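Local coordinates for protein adhesin YadA (Yersinia enterocolitica, PDB 1P9H) that binds collagen as a trimeric surface adhesin, promotes attachment to and invasion of eukaryotic cells, and protects the bacterium from serum, complement and phagocytes, at residues A71-G75 and A76-A80; S85-G89 and P90-A94; S132-A136 and K137-A141; I172-E175 and S176-R179; D192-N195 and V196-K200. One frame throughout, in Å; residues are numbered along the deposited sequence. Where two conformers were deposited one is given.

Contact 1: A71-G75 and A76-A80; sequences AVAVG and AGSIA
The flat group at the heart of this turn is the carbonyl of Gly75, and Ser78 approaches it twice from one and the same face. Ser78 N stands well above the carbonyl plane, 52° out of it and 3.0 Å from Gly75 O, while Ser78 OG lies much nearer the plane, tilted by 22°, at 2.8 Å from Gly75 O. The first bond closes the type II beta turn from Gly75 to Ser78; the second is a further grip on the same oxygen. Serine can supply it because its OG sits between its own backbone N and carbonyl carbon (chi1 62°), which swings the hydroxyl back over the turn. The flank of that hydroxyl rests on a methyl, with Ser78 OG 3.5 Å from Ala73 CB. Farther along, Ala80 CB fits between the two runs, 3.9 Å from Ala71 CB and 3.5 Å from Val72 O. Alanine suits these positions because the CA atoms of Ala73 and Ala80 are just 5.5 Å apart. Val72 and Val74 leave the backbone away from segment 76-80, and Val74 packs on Ile58 of the second subunit. Gly75 has backbone angles at which a CB would press against the preceding carbonyl oxygen, and Gly77 takes the positive phi that a type II turn asks for at its third residue. The chemistry thus divides along the loop: methyl groups fill the closely spaced strands, whereas at the bend one buried carbonyl gathers both donors of a serine, giving its hydroxyl a partner inside the roll and holding its rotation.

Contact 2: S85-G89 and P90-A94; sequences SVAIG and PLSKA
Ala87 lays its methyl over the returning strand, Ala87 CB being 3.8 Å from both Ser92 O and Ala94 N, and 4.0 Å from Ala94 CB. Beside it Ser85 CB meets Ala94 CB at 3.7 Å, while the hydroxyl of Ser85 bonds to the carbonyl of Gly82. Small residues are called for, since the CA atoms of Ala87 and Ala94 are 5.4 Å apart. In one of its two conformers, Ser92 holds its OG opposite its backbone N (chi1 180°), which leaves OG without a bond to Gly89 O; in that conformer it bonds the hydroxyls of Thr101 and Ser106. Across the turn Gly89 O has a single bond, from Ser92 N at 3.2 Å, the donor 53° out of the carbonyl plane. Proline suits the second place of the turn because its ring fixes phi near -64°; Leu91, third, takes a positive phi, less usual for leucine than for glycine or asparagine, and is exposed. Ile88 lies at the subunit interface, packing on Ile88 of the second subunit and Tyr102 of the third. A type II beta turn from Gly89 to Ser92, linking strand 86-88 to strand 93-94 with alanines and serines filling the inside, is one bend in a coil of the left-handed parallel beta-roll that forms the YadA head.

Contact 3: S132-A136 and K137-A141; sequences SKADA and KNSVA
Ser139 reaches back across its turn toward Ala134 and Ala136, atom by atom. Its CB lies beside the methyl of Ala136, Ser139 CB to Ala136 CB 3.8 Å, and also passes 3.1 Å from Ala136 O. With the hydroxyl in the crowded position between backbone N and carbonyl carbon (chi1 63°), Ser139 OG hydrogen-bonds to Ala136 O, tilted 16° from the carbonyl plane; the 2.5 Å between them is unusually short and its exact length doubtful. The other flank of the tip touches a methyl, Ser139 OG to Ala134 CB 3.2 Å. Ser139 N, bonding to Ala136 O at 3.0 Å from well above that plane, closes the type II beta turn. Beyond it, Ala141 CB sits against Lys133 O at 3.6 Å, where a methyl suits the close spacing. Lys133 and Lys137 leave the backbone away from the facing segment; Lys137 is exposed and Lys133 partly so, as befits lysine. Asn138, third in the turn, tolerates positive phi, and its ND2 bonds Asp160 OD2 of the third subunit. Serine fits at the turn's end because it has two donors for one acceptor: its hydroxyl finds an acceptor within the turn itself, and both bonds together restrain the turn and the side chain's rotation.

Contact 4: I172-E175 and S176-R179; sequences IGHE and SLNR
A type I beta turn from His174 to Leu177 reverses the chain after strand 169-171, held by a single antiparallel bridge. His174 and Leu177 form its hydrogen-bonded pair: His174 N gives to Leu177 O at 2.8 Å, in the carbonyl plane, and Leu177 N gives to His174 O at 3.1 Å from far above that carbonyl's plane. With chi1 at 52°, His174 folds its ring back over the turn. One ring face then receives Leu177 in a CH-pi contact, Leu177 CB lying 3.7 Å from the centroid of the His174 ring, while at the ring's edge Ser176 OG comes 3.3 Å from His174 CD2. Leucine serves two flat groups at once, for its CD2 lies over the centre of the Arg179 guanidinium, 3.7 Å above its plane. That guanidinium turns its edge to segment 172-175: Arg179 NH1 bonds Ile172 O at 2.8 Å, the oxygen only 1° from the guanidinium plane, though the donor stands 56° out of the carbonyl's own plane. The extended arginine chain runs alongside the same oxygen. Glycine is needed at position 173, where Gly173 CA comes within 3.2 Å of Leu177 O and a CB would collide. Arg179 NH2 bonds Asp160 O of its own chain and NE bonds Tyr154 O of the second subunit; a many-donor side chain suits this buried place, whose carbonyl oxygens probably offset its charge. Ile172 packs on Val170 of the second subunit and His183 of the third. In the chain the turn comes between strands 169-171 and 180-182, where the regular roll ends.

Contact 5: D192-N195 and V196-K200; sequences DAVN and VAQLK
Two torsions bring Asn195 and Gln198 together. Asn195 has its CG between its backbone N and carbonyl carbon (chi1 65°), which folds the amide forward over the first helical turn, while Gln198 carries CG opposite its own N (chi1 177°) and stretches back along the incoming chain. Asn195 OD1 accepts from Gln198 N at 2.8 Å, the donor lying nearly along the C=O axis at 173°. In return Gln198 OE1 takes a weak bond from Asn195 N at 3.4 Å. The side chains cross at about a right angle. Gln198 lies across Val194: Gln198 CG meets Val194 CG1 at 3.7 Å, and its tip, Gln198 OE1, passes 3.2 Å from Val194 CA. The first helical bond follows, Leu199 N to Asn195 O at 3.0 Å. Asparagine suits the N-cap because its short side chain supplies an acceptor for an amide hydrogen that has no carbonyl before it in the helix, and its ND2 bonds Leu184 O as well. Gln198 NE2 bonds Gly187 O, so both amides also tie the helix start to the preceding loop. Val194 packs on Asn195 of the second subunit, and Leu199 packs on Leu199 of both others, consistent with a place near the trimer axis, where an apolar leucine suits. This is an N-terminal capping box, opening the helix that lies within the predicted coiled coil of the adhesin's stalk.

The five contacts come in series along the chain and mark its course from head to stalk. Contacts 1 and 2 are turns of consecutive coils, their centres 5 Å apart, strands 72-74 and 86-88 being neighbours in one parallel sheet and 79-80 and 93-94 in the other. Contact 3 lies 18 Å from contact 2 between centres and joins the same two sheets, but it leads from strand 133-134 to strand 140-142, the reverse of the earlier order. The centres of contacts 3 and 4 are 18 Å apart, contact 4 following the last strand of the longer sheet; those of contacts 4 and 5 are 21 Å apart, and contact 5 starts the helix. Each contact meets a neighbouring subunit within the trimer.

Contact 1: A71-G75 and A76-A80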
# COMPACT_ATOMS: atom_id res chain seq x y z
N ALA A 71 -13.88 -5.83 12.88
CA ALA A 71 -12.48 -5.41 12.87
C ALA A 71 -11.56 -6.62 12.79
O ALA A 71 -11.94 -7.73 13.19
CB ALA A 71 -12.17 -4.59 14.12
N VAL A 72 -10.35 -6.41 12.28
CA VAL A 72 -9.38 -7.49 12.12
C VAL A 72 -8.04 -7.08 12.71
O VAL A 72 -7.49 -6.04 12.35
CB VAL A 72 -9.17 -7.83 10.62
CG1 VAL A 72 -8.11 -8.91 10.46
CG2 VAL A 72 -10.49 -8.28 10.01
N ALA A 73 -7.51 -7.90 13.61
CA ALA A 73 -6.22 -7.63 14.23
C ALA A 73 -5.39 -8.90 14.20
O ALA A 73 -5.77 -9.91 14.79
CB ALA A 73 -6.40 -7.16 15.67
N VAL A 74 -4.27 -8.86 13.49
CA VAL A 74 -3.38 -10.01 13.40
C VAL A 74 -1.96 -9.56 13.72
O VAL A 74 -1.41 -8.70 13.04
CB VAL A 74 -3.40 -10.64 11.99
CG1 VAL A 74 -2.47 -11.85 11.95
CG2 VAL A 74 -4.82 -11.06 11.63
N GLY A 75 -1.38 -10.13 14.77
CA GLY A 75 -0.04 -9.76 15.17
C GLY A 75 0.03 -9.54 16.67
O GLY A 75 -0.95 -9.12 17.29
N ALA A 76 1.18 -9.83 17.26
CA ALA A 76 1.34 -9.66 18.69
C ALA A 76 1.12 -8.21 19.08
O ALA A 76 1.73 -7.31 18.52
CB ALA A 76 2.73 -10.11 19.12
N GLY A 77 0.23 -7.99 20.05
CA GLY A 77 -0.03 -6.63 20.50
C GLY A 77 -0.74 -5.75 19.49
O GLY A 77 -0.83 -4.53 19.69
N SER A 78 -1.24 -6.33 18.40
CA SER A 78 -1.94 -5.54 17.40
C SER A 78 -3.27 -5.06 17.96
O SER A 78 -3.88 -5.73 18.81
CB SER A 78 -2.17 -6.36 16.12
OG SER A 78 -2.98 -7.49 16.38
N ILE A 79 -3.73 -3.90 17.50
CA ILE A 79 -4.97 -3.32 17.99
C ILE A 79 -5.79 -2.71 16.86
O ILE A 79 -5.30 -1.87 16.12
CB ILE A 79 -4.69 -2.18 19.01
CG1 ILE A 79 -3.83 -2.69 20.15
CG2 ILE A 79 -6.01 -1.63 19.53
CD1 ILE A 79 -3.30 -1.60 21.07
N ALA A 80 -7.04 -3.14 16.74
CA ALA A 80 -7.97 -2.60 15.75
C ALA A 80 -9.12 -2.10 16.62
O ALA A 80 -9.97 -2.88 17.04
CB ALA A 80 -8.45 -3.70 14.81

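Contact 2: S85-G89 and P90-A94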
# COMPACT_ATOMS: atom_id res chain seq x y z
N SER A 85 -12.11 -1.74 11.12
CA SER A 85 -10.69 -1.42 10.97
C SER A 85 -9.86 -2.68 10.82
O SER A 85 -10.28 -3.77 11.21
CB SER A 85 -10.19 -0.59 12.16
OG SER A 85 -10.30 -1.30 13.38
N VAL A 86 -8.67 -2.53 10.24
CA VAL A 86 -7.78 -3.66 10.01
C VAL A 86 -6.36 -3.30 10.42
O VAL A 86 -5.80 -2.31 9.94
CB VAL A 86 -7.77 -4.05 8.51
CG1 VAL A 86 -6.87 -5.26 8.29
CG2 VAL A 86 -9.20 -4.35 8.04
N ALA A 87 -5.78 -4.10 11.30
CA ALA A 87 -4.41 -3.86 11.77
C ALA A 87 -3.63 -5.17 11.75
O ALA A 87 -3.98 -6.11 12.45
CB ALA A 87 -4.44 -3.29 13.18
N ILE A 88 -2.57 -5.22 10.95
CA ILE A 88 -1.75 -6.42 10.89
C ILE A 88 -0.29 -6.07 11.06
O ILE A 88 0.24 -5.17 10.39
CB ILE A 88 -1.96 -7.19 9.57
CG1 ILE A 88 -3.40 -7.70 9.50
CG2 ILE A 88 -0.97 -8.36 9.48
CD1 ILE A 88 -3.69 -8.61 8.32
N GLY A 89 0.36 -6.78 11.97
CA GLY A 89 1.76 -6.55 12.26
C GLY A 89 1.91 -6.39 13.76
O GLY A 89 0.96 -5.97 14.44
N PRO A 90 3.07 -6.73 14.33
CA PRO A 90 3.24 -6.58 15.78
C PRO A 90 3.16 -5.12 16.19
O PRO A 90 3.81 -4.26 15.60
CB PRO A 90 4.62 -7.20 16.02
CG PRO A 90 5.35 -6.93 14.74
CD PRO A 90 4.30 -7.24 13.69
N LEU A 91 2.33 -4.84 17.19
CA LEU A 91 2.13 -3.49 17.71
C LEU A 91 1.50 -2.52 16.71
O LEU A 91 1.59 -1.31 16.87
CB LEU A 91 3.45 -2.92 18.25
CG LEU A 91 4.07 -3.74 19.38
CD1 LEU A 91 5.36 -3.08 19.85
CD2 LEU A 91 3.09 -3.86 20.53
N SER A 92 0.87 -3.07 15.68
CA SER A 92 0.20 -2.26 14.66
C SER A 92 -1.14 -1.82 15.24
O SER A 92 -1.82 -2.61 15.89
CB SER A 92 -0.02 -3.09 13.39
OG SER A 92 -0.67 -2.33 12.38
N LYS A 93 -1.53 -0.57 15.00
CA LYS A 93 -2.79 -0.09 15.54
C LYS A 93 -3.63 0.79 14.62
O LYS A 93 -3.18 1.83 14.13
CB LYS A 93 -2.57 0.59 16.90
CG LYS A 93 -1.57 1.72 16.93
CD LYS A 93 -1.35 2.19 18.38
CE LYS A 93 -0.48 3.43 18.46
NZ LYS A 93 0.92 3.17 18.03
N ALA A 94 -4.85 0.33 14.38
CA ALA A 94 -5.83 1.04 13.56
C ALA A 94 -6.69 1.69 14.63
O ALA A 94 -7.50 1.02 15.28
CB ALA A 94 -6.63 0.05 12.72

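Contact 3: S132-A136 and K137-A141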
# COMPACT_ATOMS: atom_id res chain seq x y z
N SER A 132 7.15 6.53 7.29
CA SER A 132 6.47 7.59 6.55
C SER A 132 5.48 8.25 7.51
O SER A 132 4.93 7.58 8.39
CB SER A 132 5.74 7.00 5.33
OG SER A 132 4.82 5.99 5.69
N LYS A 133 5.26 9.55 7.34
CA LYS A 133 4.36 10.27 8.23
C LYS A 133 3.44 11.26 7.52
O LYS A 133 3.89 12.28 7.00
CB LYS A 133 5.18 11.05 9.28
CG LYS A 133 6.09 10.21 10.15
CD LYS A 133 6.97 11.11 11.01
CE LYS A 133 7.95 10.31 11.86
NZ LYS A 133 7.25 9.51 12.90
N ALA A 134 2.15 10.95 7.50
CA ALA A 134 1.14 11.81 6.89
C ALA A 134 0.46 12.48 8.08
O ALA A 134 -0.65 12.11 8.47
CB ALA A 134 0.14 10.98 6.10
N ASP A 135 1.15 13.47 8.66
CA ASP A 135 0.65 14.16 9.84
C ASP A 135 -0.54 15.08 9.64
O ASP A 135 -1.34 15.27 10.56
CB ASP A 135 1.79 14.96 10.49
CG ASP A 135 2.81 14.07 11.18
OD1 ASP A 135 2.60 12.84 11.24
OD2 ASP A 135 3.84 14.60 11.65
N ALA A 136 -0.66 15.67 8.46
CA ALA A 136 -1.79 16.54 8.18
C ALA A 136 -2.96 15.66 7.77
O ALA A 136 -2.78 14.66 7.08
CB ALA A 136 -1.44 17.52 7.07
N LYS A 137 -4.16 16.01 8.21
CA LYS A 137 -5.32 15.21 7.82
C LYS A 137 -5.41 15.22 6.30
O LYS A 137 -5.08 16.22 5.66
CB LYS A 137 -6.60 15.77 8.44
CG LYS A 137 -6.65 15.65 9.96
CD LYS A 137 -8.02 16.02 10.50
CE LYS A 137 -8.09 15.82 12.01
NZ LYS A 137 -9.45 16.11 12.54
N ASN A 138 -5.83 14.09 5.73
CA ASN A 138 -5.97 13.94 4.29
C ASN A 138 -4.66 14.02 3.50
O ASN A 138 -4.69 14.02 2.27
CB ASN A 138 -6.96 14.97 3.74
CG ASN A 138 -8.32 14.88 4.40
OD1 ASN A 138 -8.44 15.09 5.61
ND2 ASN A 138 -9.34 14.58 3.61
N SER A 139 -3.53 14.07 4.19
CA SER A 139 -2.25 14.15 3.48
C SER A 139 -1.78 12.79 2.97
O SER A 139 -2.33 11.75 3.34
CB SER A 139 -1.17 14.78 4.38
OG SER A 139 -0.92 13.99 5.53
N VAL A 140 -0.77 12.82 2.11
CA VAL A 140 -0.21 11.61 1.51
C VAL A 140 1.31 11.66 1.60
O VAL A 140 1.93 12.63 1.16
CB VAL A 140 -0.60 11.50 0.01
CG1 VAL A 140 0.09 10.30 -0.63
CG2 VAL A 140 -2.11 11.37 -0.12
N ALA A 141 1.90 10.62 2.17
CA ALA A 141 3.35 10.53 2.31
C ALA A 141 3.79 9.17 1.79
O ALA A 141 3.49 8.15 2.41
CB ALA A 141 3.75 10.70 3.78

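Contact 4: I172-E175 and S176-R179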
# COMPACT_ATOMS: atom_id res chain seq x y z
N ILE A 172 8.66 16.79 -3.93
CA ILE A 172 9.41 15.65 -4.42
C ILE A 172 10.85 15.71 -3.92
O ILE A 172 11.76 15.14 -4.52
CB ILE A 172 9.40 15.54 -5.97
CG1 ILE A 172 9.93 16.82 -6.61
CG2 ILE A 172 7.98 15.26 -6.45
CD1 ILE A 172 10.07 16.72 -8.13
N GLY A 173 11.06 16.42 -2.81
CA GLY A 173 12.40 16.53 -2.25
C GLY A 173 12.41 17.07 -0.83
O GLY A 173 11.38 17.12 -0.16
N HIS A 174 13.58 17.49 -0.37
CA HIS A 174 13.70 18.03 0.97
C HIS A 174 14.83 19.05 1.07
O HIS A 174 15.38 19.46 0.05
CB HIS A 174 13.91 16.90 1.99
CG HIS A 174 15.04 15.97 1.65
ND1 HIS A 174 14.85 14.80 0.95
CD2 HIS A 174 16.36 16.03 1.94
CE1 HIS A 174 16.01 14.18 0.82
NE2 HIS A 174 16.94 14.90 1.42
N GLU A 175 15.16 19.45 2.30
CA GLU A 175 16.20 20.44 2.55
C GLU A 175 17.51 20.22 1.79
O GLU A 175 18.10 21.18 1.28
CB GLU A 175 16.52 20.51 4.05
CG GLU A 175 15.37 20.99 4.92
CD GLU A 175 15.79 21.18 6.37
OE1 GLU A 175 16.63 22.07 6.63
OE2 GLU A 175 15.28 20.45 7.24
N SER A 176 17.96 18.98 1.71
CA SER A 176 19.22 18.69 1.03
C SER A 176 19.09 17.92 -0.28
O SER A 176 20.05 17.31 -0.75
CB SER A 176 20.16 17.94 1.97
OG SER A 176 19.58 16.73 2.41
N LEU A 177 17.90 17.93 -0.88
CA LEU A 177 17.71 17.23 -2.14
C LEU A 177 16.54 17.71 -2.97
O LEU A 177 15.39 17.69 -2.52
CB LEU A 177 17.56 15.72 -1.90
CG LEU A 177 17.32 14.89 -3.17
CD1 LEU A 177 18.54 14.96 -4.08
CD2 LEU A 177 17.04 13.44 -2.79
N ASN A 178 16.84 18.14 -4.19
CA ASN A 178 15.82 18.55 -5.14
C ASN A 178 15.91 17.50 -6.22
O ASN A 178 17.01 17.11 -6.63
CB ASN A 178 16.11 19.93 -5.74
CG ASN A 178 16.03 21.04 -4.72
OD1 ASN A 178 15.12 21.06 -3.88
ND2 ASN A 178 16.98 21.97 -4.78
N ARG A 179 14.77 17.02 -6.69
CA ARG A 179 14.75 16.00 -7.72
C ARG A 179 14.24 16.53 -9.05
O ARG A 179 13.38 17.42 -9.09
CB ARG A 179 13.85 14.83 -7.30
CG ARG A 179 14.33 14.05 -6.08
CD ARG A 179 13.46 12.81 -5.91
NE ARG A 179 13.92 11.89 -4.87
CZ ARG A 179 13.67 12.02 -3.57
NH1 ARG A 179 12.94 13.04 -3.12
NH2 ARG A 179 14.11 11.10 -2.72
O HOH W 1 16.54 21.42 -1.42

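Contact 5: D192-N195 and V196-K200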
# COMPACT_ATOMS: atom_id res chain seq x y z
N ASP A 192 -1.14 23.25 -16.61
CA ASP A 192 -0.35 22.06 -16.93
C ASP A 192 1.11 22.42 -16.71
O ASP A 192 1.49 23.59 -16.84
CB ASP A 192 -0.52 21.65 -18.40
CG ASP A 192 -1.86 21.00 -18.70
OD1 ASP A 192 -2.66 20.76 -17.77
OD2 ASP A 192 -2.11 20.71 -19.89
N ALA A 193 1.94 21.43 -16.40
CA ALA A 193 3.36 21.66 -16.19
C ALA A 193 4.05 21.91 -17.53
O ALA A 193 3.57 21.46 -18.58
CB ALA A 193 3.99 20.46 -15.50
N VAL A 194 5.16 22.62 -17.48
CA VAL A 194 5.94 22.95 -18.68
C VAL A 194 7.25 22.17 -18.70
O VAL A 194 7.89 22.03 -17.66
CB VAL A 194 6.26 24.48 -18.70
CG1 VAL A 194 7.29 24.78 -19.79
CG2 VAL A 194 4.99 25.27 -18.94
N ASN A 195 7.65 21.65 -19.86
CA ASN A 195 8.92 20.94 -19.94
C ASN A 195 9.97 21.83 -20.60
O ASN A 195 9.66 22.91 -21.09
CB ASN A 195 8.80 19.58 -20.65
CG ASN A 195 8.42 19.69 -22.12
OD1 ASN A 195 8.65 20.71 -22.78
ND2 ASN A 195 7.84 18.61 -22.65
N VAL A 196 11.22 21.37 -20.58
CA VAL A 196 12.33 22.13 -21.15
C VAL A 196 12.15 22.51 -22.62
O VAL A 196 12.35 23.67 -22.99
CB VAL A 196 13.66 21.37 -20.97
CG1 VAL A 196 14.78 22.07 -21.72
CG2 VAL A 196 14.01 21.28 -19.48
N ALA A 197 11.76 21.55 -23.44
CA ALA A 197 11.56 21.80 -24.87
C ALA A 197 10.55 22.91 -25.09
O ALA A 197 10.70 23.75 -25.97
CB ALA A 197 11.09 20.52 -25.56
N GLN A 198 9.50 22.89 -24.28
CA GLN A 198 8.43 23.87 -24.35
C GLN A 198 8.93 25.26 -23.96
O GLN A 198 8.58 26.26 -24.60
CB GLN A 198 7.30 23.42 -23.42
CG GLN A 198 6.11 24.35 -23.31
CD GLN A 198 4.93 23.64 -22.68
OE1 GLN A 198 5.09 22.80 -21.79
NE2 GLN A 198 3.73 23.98 -23.13
N LEU A 199 9.75 25.32 -22.92
CA LEU A 199 10.31 26.59 -22.46
C LEU A 199 11.13 27.21 -23.58
O LEU A 199 10.96 28.38 -23.92
CB LEU A 199 11.20 26.36 -21.24
CG LEU A 199 12.01 27.55 -20.72
CD1 LEU A 199 11.08 28.67 -20.28
CD2 LEU A 199 12.89 27.10 -19.56
N LYS A 200 12.02 26.41 -24.16
CA LYS A 200 12.88 26.87 -25.24
C LYS A 200 12.07 27.33 -26.45
O LYS A 200 12.32 28.41 -27.00
CB LYS A 200 13.84 25.75 -25.66
CG LYS A 200 14.82 25.34 -24.57
CD LYS A 200 15.74 24.22 -25.03
CE LYS A 200 16.76 23.88 -23.96
NZ LYS A 200 17.69 22.80 -24.41